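Local coordinates for protein 1-pyrroline-5-carboxylate dehydrogenase (Thermus thermophilus, PDB 1UZB) that probably oxidises the semialdehyde form of 1-pyrroline-5-carboxylate to glutamate with nicotinamide adenine dinucleotide (NAD+) as electron acceptor, a late step of proline breakdown, at residues T119-A131 with P353-S365. Numbering follows the deposited sequence. Where two conformers were deposited one is given.
Sequences TLVYEVGKNWVEA and PAEENPDLGPVVS
Ala354 CB sits against the turn between two helices, 3.4 Å from Lys126 O and 3.7 Å from Val121 CG1. Glu355 follows and binds twice. At the end of its extended side chain, Glu355 OE2 accepts a hydrogen bond from Tyr122 OH at 2.7 Å, at the ring edge and in the ring plane. Glu355 O accepts from Trp128 NE1 at 3.1 Å, a bent bond in which the donor stands well above the carbonyl plane. Asn357 lies over one face of the same indole. Asn357 CB is 3.5 Å from the centroid of the five-membered ring of Trp128, a CH-pi contact. The Asn357 amide lies nearly flat over the indole, the two planes 18° apart. With CG anti to the backbone N (chi1 -167°), Asn357 OD1 also accepts from Trp128 N at 3.0 Å. A leucine in place of Trp128 would probably leave Glu355 O without this donor and Asn357 without its stacking face. Pro358 O receives Asn127 ND2 in the carbonyl plane at 3.0 Å. Asn127 OD1 accepts from Glu130 N, so both ends of this amide are fixed. Further on, Pro362 packs near Gly125, where a side chain would crowd the proline ring. One water links Pro362 O to Val124 O, and Val364 CG2 meets Val124 CB. The arrangement is a short interhelical linker, with Gly125 ending helix 113-124 and Asn127 as N-cap of helix 128-149, packed on the loop leading to helix 366-379 in the aldehyde dehydrogenase fold.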
ATOM      1  N   THR A 119      -4.407  41.667  18.045  1.00  5.56           N
ATOM      2  CA  THR A 119      -5.657  41.682  18.788  1.00  5.89           C
ATOM      3  C   THR A 119      -5.500  40.837  20.053  1.00  6.46           C
ATOM      4  O   THR A 119      -6.035  41.181  21.104  1.00  7.27           O
ATOM      5  CB  THR A 119      -6.831  41.165  17.932  1.00  6.09           C
ATOM      6  OG1 THR A 119      -6.918  41.944  16.732  1.00  8.19           O
ATOM      7  CG2 THR A 119      -8.144  41.297  18.691  1.00  9.01           C
ATOM      8  N   LEU A 120      -4.754  39.741  19.956  1.00  6.32           N
ATOM      9  CA  LEU A 120      -4.507  38.884  21.117  1.00  6.26           C
ATOM     10  C   LEU A 120      -3.653  39.620  22.146  1.00  5.86           C
ATOM     11  O   LEU A 120      -3.871  39.502  23.353  1.00  6.37           O
ATOM     12  CB  LEU A 120      -3.783  37.602  20.695  1.00  6.62           C
ATOM     13  CG  LEU A 120      -4.622  36.549  19.971  1.00  5.59           C
ATOM     14  CD1 LEU A 120      -3.709  35.441  19.477  1.00  6.36           C
ATOM     15  CD2 LEU A 120      -5.684  35.990  20.910  1.00  7.27           C
ATOM     16  N   VAL A 121      -2.663  40.362  21.661  1.00  5.51           N
ATOM     17  CA  VAL A 121      -1.789  41.126  22.538  1.00  5.86           C
ATOM     18  C   VAL A 121      -2.620  42.067  23.407  1.00  6.68           C
ATOM     19  O   VAL A 121      -2.482  42.087  24.631  1.00  7.20           O
ATOM     20  CB  VAL A 121      -0.773  41.957  21.711  1.00  5.72           C
ATOM     21  CG1 VAL A 121      -0.031  42.933  22.614  1.00  6.25           C
ATOM     22  CG2 VAL A 121       0.216  41.027  21.014  1.00  5.68           C
ATOM     23  N   TYR A 122      -3.495  42.837  22.766  1.00  6.62           N
ATOM     24  CA  TYR A 122      -4.331  43.794  23.481  1.00  6.33           C
ATOM     25  C   TYR A 122      -5.518  43.229  24.249  1.00  6.59           C
ATOM     26  O   TYR A 122      -5.813  43.709  25.345  1.00  7.27           O
ATOM     27  CB  TYR A 122      -4.831  44.878  22.519  1.00  6.96           C
ATOM     28  CG  TYR A 122      -3.750  45.839  22.084  1.00  6.92           C
ATOM     29  CD1 TYR A 122      -3.391  45.958  20.742  1.00  7.81           C
ATOM     30  CD2 TYR A 122      -3.070  46.618  23.022  1.00  7.73           C
ATOM     31  CE1 TYR A 122      -2.379  46.830  20.346  1.00  9.38           C
ATOM     32  CE2 TYR A 122      -2.059  47.489  22.636  1.00  8.77           C
ATOM     33  CZ  TYR A 122      -1.721  47.589  21.297  1.00  9.92           C
ATOM     34  OH  TYR A 122      -0.717  48.449  20.916  1.00 13.43           O
ATOM     35  N   GLU A 123      -6.193  42.219  23.704  1.00  5.79           N
ATOM     36  CA  GLU A 123      -7.368  41.683  24.389  1.00  6.09           C
ATOM     37  C   GLU A 123      -7.112  40.687  25.518  1.00  5.99           C
ATOM     38  O   GLU A 123      -7.838  40.696  26.519  1.00  6.00           O
ATOM     39  CB  GLU A 123      -8.356  41.059  23.397  1.00  6.94           C
ATOM     40  CG  GLU A 123      -9.724  40.831  24.040  1.00  8.01           C
ATOM     41  CD  GLU A 123     -10.784  40.307  23.087  1.00  8.79           C
ATOM     42  OE1 GLU A 123     -11.984  40.506  23.385  1.00  8.91           O
ATOM     43  OE2 GLU A 123     -10.428  39.691  22.056  1.00 10.07           O
ATOM     44  N   VAL A 124      -6.109  39.823  25.366  1.00  6.03           N
ATOM     45  CA  VAL A 124      -5.822  38.852  26.418  1.00  6.42           C
ATOM     46  C   VAL A 124      -4.414  38.926  27.009  1.00  6.51           C
ATOM     47  O   VAL A 124      -4.023  38.074  27.803  1.00  6.91           O
ATOM     48  CB  VAL A 124      -6.124  37.394  25.969  1.00  7.24           C
ATOM     49  CG1 VAL A 124      -7.605  37.255  25.637  1.00  7.22           C
ATOM     50  CG2 VAL A 124      -5.268  37.014  24.779  1.00  7.39           C
ATOM     51  N   GLY A 125      -3.653  39.945  26.619  1.00  6.36           N
ATOM     52  CA  GLY A 125      -2.329  40.133  27.185  1.00  6.18           C
ATOM     53  C   GLY A 125      -1.210  39.172  26.845  1.00  5.79           C
ATOM     54  O   GLY A 125      -0.346  38.901  27.686  1.00  6.92           O
ATOM     55  N   LYS A 126      -1.212  38.649  25.626  1.00  5.92           N
ATOM     56  CA  LYS A 126      -0.143  37.755  25.201  1.00  5.53           C
ATOM     57  C   LYS A 126       0.987  38.606  24.647  1.00  5.10           C
ATOM     58  O   LYS A 126       0.732  39.637  24.018  1.00  6.58           O
ATOM     59  CB  LYS A 126      -0.621  36.814  24.092  1.00  7.43           C
ATOM     60  CG  LYS A 126      -1.669  35.827  24.534  1.00 10.08           C
ATOM     61  CD  LYS A 126      -1.733  34.625  23.609  1.00  9.38           C
ATOM     62  CE  LYS A 126      -2.589  33.544  24.241  1.00 10.36           C
ATOM     63  NZ  LYS A 126      -2.541  32.254  23.500  1.00 10.06           N
ATOM     64  N   ASN A 127       2.232  38.206  24.891  1.00  4.08           N
ATOM     65  CA  ASN A 127       3.327  38.961  24.310  1.00  5.39           C
ATOM     66  C   ASN A 127       3.339  38.574  22.826  1.00  5.95           C
ATOM     67  O   ASN A 127       2.513  37.769  22.382  1.00  5.98           O
ATOM     68  CB  ASN A 127       4.678  38.694  25.016  1.00  5.44           C
ATOM     69  CG  ASN A 127       5.180  37.270  24.866  1.00  4.73           C
ATOM     70  OD1 ASN A 127       4.726  36.514  24.015  1.00  7.13           O
ATOM     71  ND2 ASN A 127       6.154  36.909  25.696  1.00  7.79           N
ATOM     72  N   TRP A 128       4.255  39.144  22.054  1.00  6.34           N
ATOM     73  CA  TRP A 128       4.287  38.900  20.615  1.00  7.02           C
ATOM     74  C   TRP A 128       4.399  37.453  20.142  1.00  5.83           C
ATOM     75  O   TRP A 128       3.639  37.029  19.269  1.00  5.76           O
ATOM     76  CB  TRP A 128       5.405  39.727  19.984  1.00  7.65           C
ATOM     77  CG  TRP A 128       5.228  41.222  20.093  1.00  7.97           C
ATOM     78  CD1 TRP A 128       4.447  41.909  20.989  1.00  8.63           C
ATOM     79  CD2 TRP A 128       5.909  42.209  19.318  1.00  8.80           C
ATOM     80  NE1 TRP A 128       4.608  43.265  20.815  1.00  8.41           N
ATOM     81  CE2 TRP A 128       5.500  43.476  19.796  1.00  7.71           C
ATOM     82  CE3 TRP A 128       6.832  42.147  18.265  1.00  9.82           C
ATOM     83  CZ2 TRP A 128       5.985  44.672  19.254  1.00  9.87           C
ATOM     84  CZ3 TRP A 128       7.314  43.337  17.726  1.00 12.14           C
ATOM     85  CH2 TRP A 128       6.887  44.581  18.224  1.00 10.39           C
ATOM     86  N   VAL A 129       5.340  36.694  20.693  1.00  6.85           N
ATOM     87  CA  VAL A 129       5.500  35.312  20.251  1.00  7.47           C
ATOM     88  C   VAL A 129       4.369  34.397  20.716  1.00  6.11           C
ATOM     89  O   VAL A 129       3.983  33.473  19.997  1.00  6.72           O
ATOM     90  CB  VAL A 129       6.876  34.740  20.670  1.00  8.57           C
ATOM     91  CG1 VAL A 129       7.990  35.592  20.076  0.50 11.55           C
ATOM     92  CG2 VAL A 129       6.980  34.676  22.183  0.50 10.15           C
ATOM     93  N   GLU A 130       3.833  34.638  21.911  1.00  5.95           N
ATOM     94  CA  GLU A 130       2.716  33.825  22.382  1.00  5.31           C
ATOM     95  C   GLU A 130       1.533  34.075  21.441  1.00  5.15           C
ATOM     96  O   GLU A 130       0.795  33.150  21.094  1.00  6.03           O
ATOM     97  CB  GLU A 130       2.337  34.206  23.817  1.00  5.64           C
ATOM     98  CG  GLU A 130       3.317  33.735  24.896  1.00  8.76           C
ATOM     99  CD  GLU A 130       3.408  32.217  25.018  1.00  8.69           C
ATOM    100  OE1 GLU A 130       2.404  31.523  24.744  1.00  9.94           O
ATOM    101  OE2 GLU A 130       4.484  31.715  25.413  1.00 12.59           O
ATOM    102  N   ALA A 131       1.360  35.326  21.020  1.00  5.38           N
ATOM    103  CA  ALA A 131       0.275  35.668  20.109  1.00  5.28           C
ATOM    104  C   ALA A 131       0.481  34.991  18.751  1.00  5.52           C
ATOM    105  O   ALA A 131      -0.456  34.437  18.180  1.00  6.24           O
ATOM    106  CB  ALA A 131       0.190  37.184  19.935  1.00  6.55           C
ATOM    107  N   PRO A 353       3.205  45.780  30.154  1.00  7.48           N
ATOM    108  CA  PRO A 353       2.179  45.792  29.109  1.00  7.75           C
ATOM    109  C   PRO A 353       2.568  44.855  27.970  1.00  6.87           C
ATOM    110  O   PRO A 353       3.698  44.898  27.476  1.00  6.88           O
ATOM    111  CB  PRO A 353       2.156  47.249  28.669  1.00  7.86           C
ATOM    112  CG  PRO A 353       2.512  47.985  29.934  1.00  7.57           C
ATOM    113  CD  PRO A 353       3.628  47.149  30.503  1.00  8.27           C
ATOM    114  N   ALA A 354       1.622  44.017  27.555  1.00  6.60           N
ATOM    115  CA  ALA A 354       1.862  43.050  26.488  1.00  6.89           C
ATOM    116  C   ALA A 354       2.389  43.668  25.189  1.00  6.96           C
ATOM    117  O   ALA A 354       3.210  43.061  24.498  1.00  6.17           O
ATOM    118  CB  ALA A 354       0.580  42.261  26.218  1.00  6.37           C
ATOM    119  N   GLU A 355       1.926  44.870  24.856  1.00  7.04           N
ATOM    120  CA  GLU A 355       2.374  45.521  23.626  1.00  7.45           C
ATOM    121  C   GLU A 355       3.885  45.754  23.603  1.00  7.27           C
ATOM    122  O   GLU A 355       4.481  45.851  22.531  1.00  8.52           O
ATOM    123  CB  GLU A 355       1.637  46.850  23.415  1.00  9.03           C
ATOM    124  CG  GLU A 355       1.830  47.871  24.528  1.00  9.55           C
ATOM    125  CD  GLU A 355       1.252  49.235  24.184  1.00 12.00           C
ATOM    126  OE1 GLU A 355       1.389  50.161  25.010  1.00 14.96           O
ATOM    127  OE2 GLU A 355       0.667  49.381  23.091  1.00 15.45           O
ATOM    128  N   GLU A 356       4.498  45.845  24.782  1.00  7.95           N
ATOM    129  CA  GLU A 356       5.945  46.054  24.888  1.00  8.12           C
ATOM    130  C   GLU A 356       6.737  44.760  24.669  1.00  8.15           C
ATOM    131  O   GLU A 356       7.967  44.760  24.718  1.00  9.09           O
ATOM    132  CB  GLU A 356       6.305  46.615  26.267  1.00  9.18           C
ATOM    133  CG  GLU A 356       5.706  47.976  26.604  1.00 10.83           C
ATOM    134  CD  GLU A 356       6.215  49.087  25.705  1.00 12.93           C
ATOM    135  OE1 GLU A 356       7.345  48.967  25.188  1.00 12.39           O
ATOM    136  OE2 GLU A 356       5.491  50.091  25.531  1.00 15.54           O
ATOM    137  N   ASN A 357       6.023  43.664  24.429  1.00  6.38           N
ATOM    138  CA  ASN A 357       6.624  42.345  24.225  1.00  6.79           C
ATOM    139  C   ASN A 357       7.521  41.906  25.382  1.00  7.63           C
ATOM    140  O   ASN A 357       8.680  41.533  25.192  1.00  9.09           O
ATOM    141  CB  ASN A 357       7.410  42.295  22.913  1.00  7.40           C
ATOM    142  CG  ASN A 357       7.769  40.879  22.519  1.00  7.40           C
ATOM    143  OD1 ASN A 357       7.047  39.938  22.850  1.00  8.00           O
ATOM    144  ND2 ASN A 357       8.874  40.715  21.801  1.00 10.01           N
ATOM    145  N   PRO A 358       6.987  41.941  26.609  1.00  6.91           N
ATOM    146  CA  PRO A 358       7.747  41.539  27.793  1.00  6.95           C
ATOM    147  C   PRO A 358       7.739  40.019  27.887  1.00  7.87           C
ATOM    148  O   PRO A 358       7.052  39.351  27.112  1.00  7.74           O
ATOM    149  CB  PRO A 358       6.952  42.170  28.921  1.00  7.10           C
ATOM    150  CG  PRO A 358       5.544  41.958  28.446  1.00  6.91           C
ATOM    151  CD  PRO A 358       5.628  42.373  26.987  1.00  7.65           C
ATOM    152  N   ASP A 359       8.501  39.467  28.825  1.00  7.59           N
ATOM    153  CA  ASP A 359       8.501  38.021  28.993  1.00  8.02           C
ATOM    154  C   ASP A 359       7.123  37.611  29.501  1.00  7.96           C
ATOM    155  O   ASP A 359       6.600  36.564  29.121  1.00  8.86           O
ATOM    156  CB  ASP A 359       9.584  37.589  29.980  1.00  9.11           C
ATOM    157  CG  ASP A 359      10.980  37.824  29.446  1.00  9.91           C
ATOM    158  OD1 ASP A 359      11.234  37.470  28.275  1.00 14.83           O
ATOM    159  OD2 ASP A 359      11.825  38.354  30.195  1.00 11.56           O
ATOM    160  N   LEU A 360       6.544  38.444  30.362  1.00  6.92           N
ATOM    161  CA  LEU A 360       5.212  38.197  30.902  1.00  6.70           C
ATOM    162  C   LEU A 360       4.341  39.434  30.807  1.00  5.99           C
ATOM    163  O   LEU A 360       4.771  40.536  31.148  1.00  6.81           O
ATOM    164  CB  LEU A 360       5.254  37.792  32.377  1.00  8.09           C
ATOM    165  CG  LEU A 360       5.545  36.345  32.763  1.00  6.95           C
ATOM    166  CD1 LEU A 360       7.038  36.095  32.689  1.00 10.20           C
ATOM    167  CD2 LEU A 360       5.042  36.086  34.175  1.00  9.71           C
ATOM    168  N   GLY A 361       3.123  39.246  30.322  1.00  6.24           N
ATOM    169  CA  GLY A 361       2.179  40.337  30.261  1.00  7.12           C
ATOM    170  C   GLY A 361       1.375  40.202  31.545  1.00  6.58           C
ATOM    171  O   GLY A 361       1.854  39.610  32.513  1.00  7.01           O
ATOM    172  N   PRO A 362       0.148  40.730  31.590  1.00  6.24           N
ATOM    173  CA  PRO A 362      -0.722  40.663  32.768  1.00  6.19           C
ATOM    174  C   PRO A 362      -1.565  39.396  32.733  1.00  6.36           C
ATOM    175  O   PRO A 362      -1.647  38.732  31.698  1.00  5.91           O
ATOM    176  CB  PRO A 362      -1.600  41.886  32.588  1.00  5.65           C
ATOM    177  CG  PRO A 362      -1.853  41.842  31.106  1.00  6.11           C
ATOM    178  CD  PRO A 362      -0.477  41.536  30.525  1.00  7.49           C
ATOM    179  N   VAL A 363      -2.182  39.042  33.857  1.00  6.11           N
ATOM    180  CA  VAL A 363      -3.082  37.900  33.831  1.00  6.73           C
ATOM    181  C   VAL A 363      -4.325  38.487  33.153  1.00  6.59           C
ATOM    182  O   VAL A 363      -4.471  39.711  33.061  1.00  6.62           O
ATOM    183  CB  VAL A 363      -3.370  37.320  35.240  1.00  6.91           C
ATOM    184  CG1 VAL A 363      -2.107  36.657  35.774  1.00  7.17           C
ATOM    185  CG2 VAL A 363      -3.844  38.398  36.186  1.00  7.50           C
ATOM    186  N   VAL A 364      -5.218  37.630  32.680  1.00  8.42           N
ATOM    187  CA  VAL A 364      -6.361  38.086  31.897  1.00  7.34           C
ATOM    188  C   VAL A 364      -7.443  38.996  32.473  1.00  7.91           C
ATOM    189  O   VAL A 364      -8.039  39.776  31.729  1.00  7.46           O
ATOM    190  CB  VAL A 364      -7.052  36.873  31.217  1.00  8.26           C
ATOM    191  CG1 VAL A 364      -8.032  36.214  32.172  1.00  7.93           C
ATOM    192  CG2 VAL A 364      -7.732  37.315  29.932  1.00  8.94           C
ATOM    193  N   SER A 365      -7.705  38.925  33.770  1.00  6.94           N
ATOM    194  CA  SER A 365      -8.767  39.754  34.337  1.00  7.92           C
ATOM    195  C   SER A 365      -8.575  40.011  35.816  1.00  7.95           C
ATOM    196  O   SER A 365      -7.715  39.409  36.454  1.00  7.88           O
ATOM    197  CB  SER A 365     -10.116  39.064  34.143  1.00  8.22           C
ATOM    198  OG  SER A 365     -10.157  37.861  34.898  1.00  8.97           O
TER
HETATM  199  O   HOH W   1      -9.029  40.182  29.023  1.00 17.10           O
HETATM  200  O   HOH W   2      -3.653  37.438  30.373  1.00  5.68           O